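Local structure of lysine-sensitive aspartokinase 3 (2J0X) at residues A[310-315]-A[346-351]. The protein catalyses the ATP-dependent phosphorylation of L-aspartate to 4-phospho-L-aspartate, the first step of lysine biosynthesis, and is inhibited allosterically by lysine. Residues are numbered along the deposited sequence; the frame is centred on the assembly and turned at random.
With LYS (lysine), chain D.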
loop_
_atom_site.group_PDB
_atom_site.type_symbol
_atom_site.label_atom_id
_atom_site.label_comp_id
_atom_site.label_asym_id
_atom_site.label_seq_id
_atom_site.Cartn_x
_atom_site.Cartn_y
_atom_site.Cartn_z
ATOM N N LEU A 310 -7.318 7.810 -10.178
ATOM C CA LEU A 310 -6.643 8.064 -8.913
ATOM C C LEU A 310 -7.593 7.961 -7.733
ATOM O O LEU A 310 -8.521 8.757 -7.604
ATOM C CB LEU A 310 -6.029 9.468 -8.918
ATOM C CG LEU A 310 -4.611 9.678 -8.367
ATOM C CD1 LEU A 310 -4.526 11.111 -7.851
ATOM C CD2 LEU A 310 -4.281 8.696 -7.249
ATOM N N LEU A 311 -7.343 6.987 -6.866
ATOM C CA LEU A 311 -8.161 6.788 -5.683
ATOM C C LEU A 311 -7.390 7.349 -4.485
ATOM O O LEU A 311 -6.274 6.908 -4.189
ATOM C CB LEU A 311 -8.432 5.292 -5.483
ATOM C CG LEU A 311 -9.762 4.931 -4.829
ATOM C CD1 LEU A 311 -10.805 4.756 -5.908
ATOM C CD2 LEU A 311 -9.624 3.657 -4.035
ATOM N N THR A 312 -7.971 8.337 -3.813
ATOM C CA THR A 312 -7.330 8.927 -2.643
ATOM C C THR A 312 -8.075 8.534 -1.370
ATOM O O THR A 312 -9.264 8.818 -1.230
ATOM C CB THR A 312 -7.297 10.446 -2.735
ATOM O OG1 THR A 312 -6.683 10.847 -3.968
ATOM C CG2 THR A 312 -6.496 11.000 -1.595
ATOM N N LEU A 313 -7.367 7.886 -0.446
ATOM C CA LEU A 313 -7.965 7.440 0.806
ATOM C C LEU A 313 -7.478 8.257 1.994
ATOM O O LEU A 313 -6.301 8.206 2.354
ATOM C CB LEU A 313 -7.651 5.964 1.008
ATOM C CG LEU A 313 -7.889 5.131 -0.254
ATOM C CD1 LEU A 313 -7.779 3.660 0.086
ATOM C CD2 LEU A 313 -9.268 5.438 -0.821
ATOM N N HIS A 314 -8.401 9.001 2.599
ATOM C CA HIS A 314 -8.102 9.868 3.732
ATOM C C HIS A 314 -8.736 9.388 5.036
ATOM O O HIS A 314 -9.891 8.982 5.026
ATOM C CB HIS A 314 -8.620 11.269 3.424
ATOM C CG HIS A 314 -8.527 12.204 4.587
ATOM N ND1 HIS A 314 -7.337 12.769 4.994
ATOM C CD2 HIS A 314 -9.465 12.625 5.469
ATOM C CE1 HIS A 314 -7.545 13.496 6.077
ATOM N NE2 HIS A 314 -8.827 13.424 6.387
ATOM N N SER A 315 -7.992 9.451 6.146
ATOM C CA SER A 315 -8.509 9.038 7.451
ATOM C C SER A 315 -7.484 9.212 8.573
ATOM O O SER A 315 -6.437 8.548 8.604
ATOM C CB SER A 315 -8.981 7.586 7.405
ATOM O OG SER A 315 -9.733 7.279 8.560
ATOM N N GLU A 346 0.891 11.767 5.613
ATOM C CA GLU A 346 0.739 11.315 6.978
ATOM C C GLU A 346 -0.598 10.627 7.231
ATOM O O GLU A 346 -0.631 9.504 7.746
ATOM C CB GLU A 346 0.916 12.491 7.948
ATOM C CG GLU A 346 2.355 12.937 8.115
ATOM C CD GLU A 346 3.265 11.809 8.572
ATOM O OE1 GLU A 346 3.438 10.828 7.814
ATOM O OE2 GLU A 346 3.806 11.903 9.694
ATOM N N VAL A 347 -1.695 11.292 6.870
ATOM C CA VAL A 347 -3.025 10.728 7.107
ATOM C C VAL A 347 -3.830 10.457 5.856
ATOM O O VAL A 347 -5.062 10.499 5.889
ATOM C CB VAL A 347 -3.909 11.644 8.005
ATOM C CG1 VAL A 347 -3.254 11.840 9.368
ATOM C CG2 VAL A 347 -4.168 12.973 7.308
ATOM N N SER A 348 -3.147 10.153 4.760
ATOM C CA SER A 348 -3.836 9.903 3.506
ATOM C C SER A 348 -2.964 9.101 2.554
ATOM O O SER A 348 -1.744 9.246 2.552
ATOM C CB SER A 348 -4.204 11.245 2.870
ATOM O OG SER A 348 -4.915 11.077 1.665
ATOM N N VAL A 349 -3.601 8.252 1.754
ATOM C CA VAL A 349 -2.905 7.431 0.772
ATOM C C VAL A 349 -3.625 7.516 -0.575
ATOM O O VAL A 349 -4.852 7.436 -0.638
ATOM C CB VAL A 349 -2.859 5.954 1.186
ATOM C CG1 VAL A 349 -4.268 5.430 1.380
ATOM C CG2 VAL A 349 -2.166 5.144 0.106
ATOM N N ALA A 350 -2.855 7.684 -1.647
ATOM C CA ALA A 350 -3.414 7.773 -2.997
ATOM C C ALA A 350 -2.833 6.682 -3.881
ATOM O O ALA A 350 -1.615 6.479 -3.927
ATOM C CB ALA A 350 -3.120 9.138 -3.618
ATOM N N LEU A 351 -3.706 5.982 -4.589
ATOM C CA LEU A 351 -3.250 4.915 -5.460
ATOM C C LEU A 351 -4.012 4.957 -6.776
ATOM O O LEU A 351 -5.076 5.563 -6.860
ATOM C CB LEU A 351 -3.456 3.555 -4.788
ATOM C CG LEU A 351 -4.896 3.060 -4.627
ATOM C CD1 LEU A 351 -4.906 1.688 -3.959
ATOM C CD2 LEU A 351 -5.675 4.044 -3.797
HETATM N N LYS D . 0.165 3.422 9.257
HETATM C CA LYS D . -0.890 2.827 8.419
HETATM C C LYS D . -0.648 1.340 8.248
HETATM O O LYS D . -1.571 0.539 8.052
HETATM C CB LYS D . -0.923 3.483 7.039
HETATM C CG LYS D . -0.755 4.981 6.945
HETATM C CD LYS D . -0.116 5.381 5.630
HETATM C CE LYS D . 0.082 6.879 5.469
HETATM N NZ LYS D . 0.836 7.522 6.582
HETATM O OXT LYS D . 0.592 0.899 8.297
#
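Leu313 and Val349 form a hydrogen-bonded pair of two antiparallel ACT-domain strands: Leu313 N donates to Val349 O (2.6 Å) and Val349 N to Leu313 O (2.8 Å). Leu311 and Leu351 repeat this pairing, and a single bond from Ser315 N to Val347 O (3.1 Å) follows just past the paired strands. The closely packed, buried face is wholly apolar: Leu311, Leu313, Val349 and Leu351. Val349 CG1, set between its backbone N and carbonyl carbon (chi1 58°), lies alongside Leu313 CB at 3.4 Å, while Leu351 turns CD2 back against Leu311 CB (3.5 Å). The face of Thr312, His314, Ser348 and Ala350 is more polar and partly open to solvent, though Leu310 CD2 packs on Ala350 CB. There Ser348 OG gives Leu313 O a second, longer bond (3.3 Å), arriving well above the carbonyl plane. The His314 ring lies beside Val347, its CE1 3.6 Å from Val347 CG2, with Ser348 CB at its edge. Just beyond, Glu346 O accepts a hydrogen bond from NZ of the inhibitor lysine (2.7 Å), a ligand shared between subunits. Ala422 and Glu250 of the second subunit pack on Thr312 and Ser348, whereas helix 324-334 covers Leu313 and Leu351; strands 379-393 and 338-344 flank the pair within the antiparallel sheet.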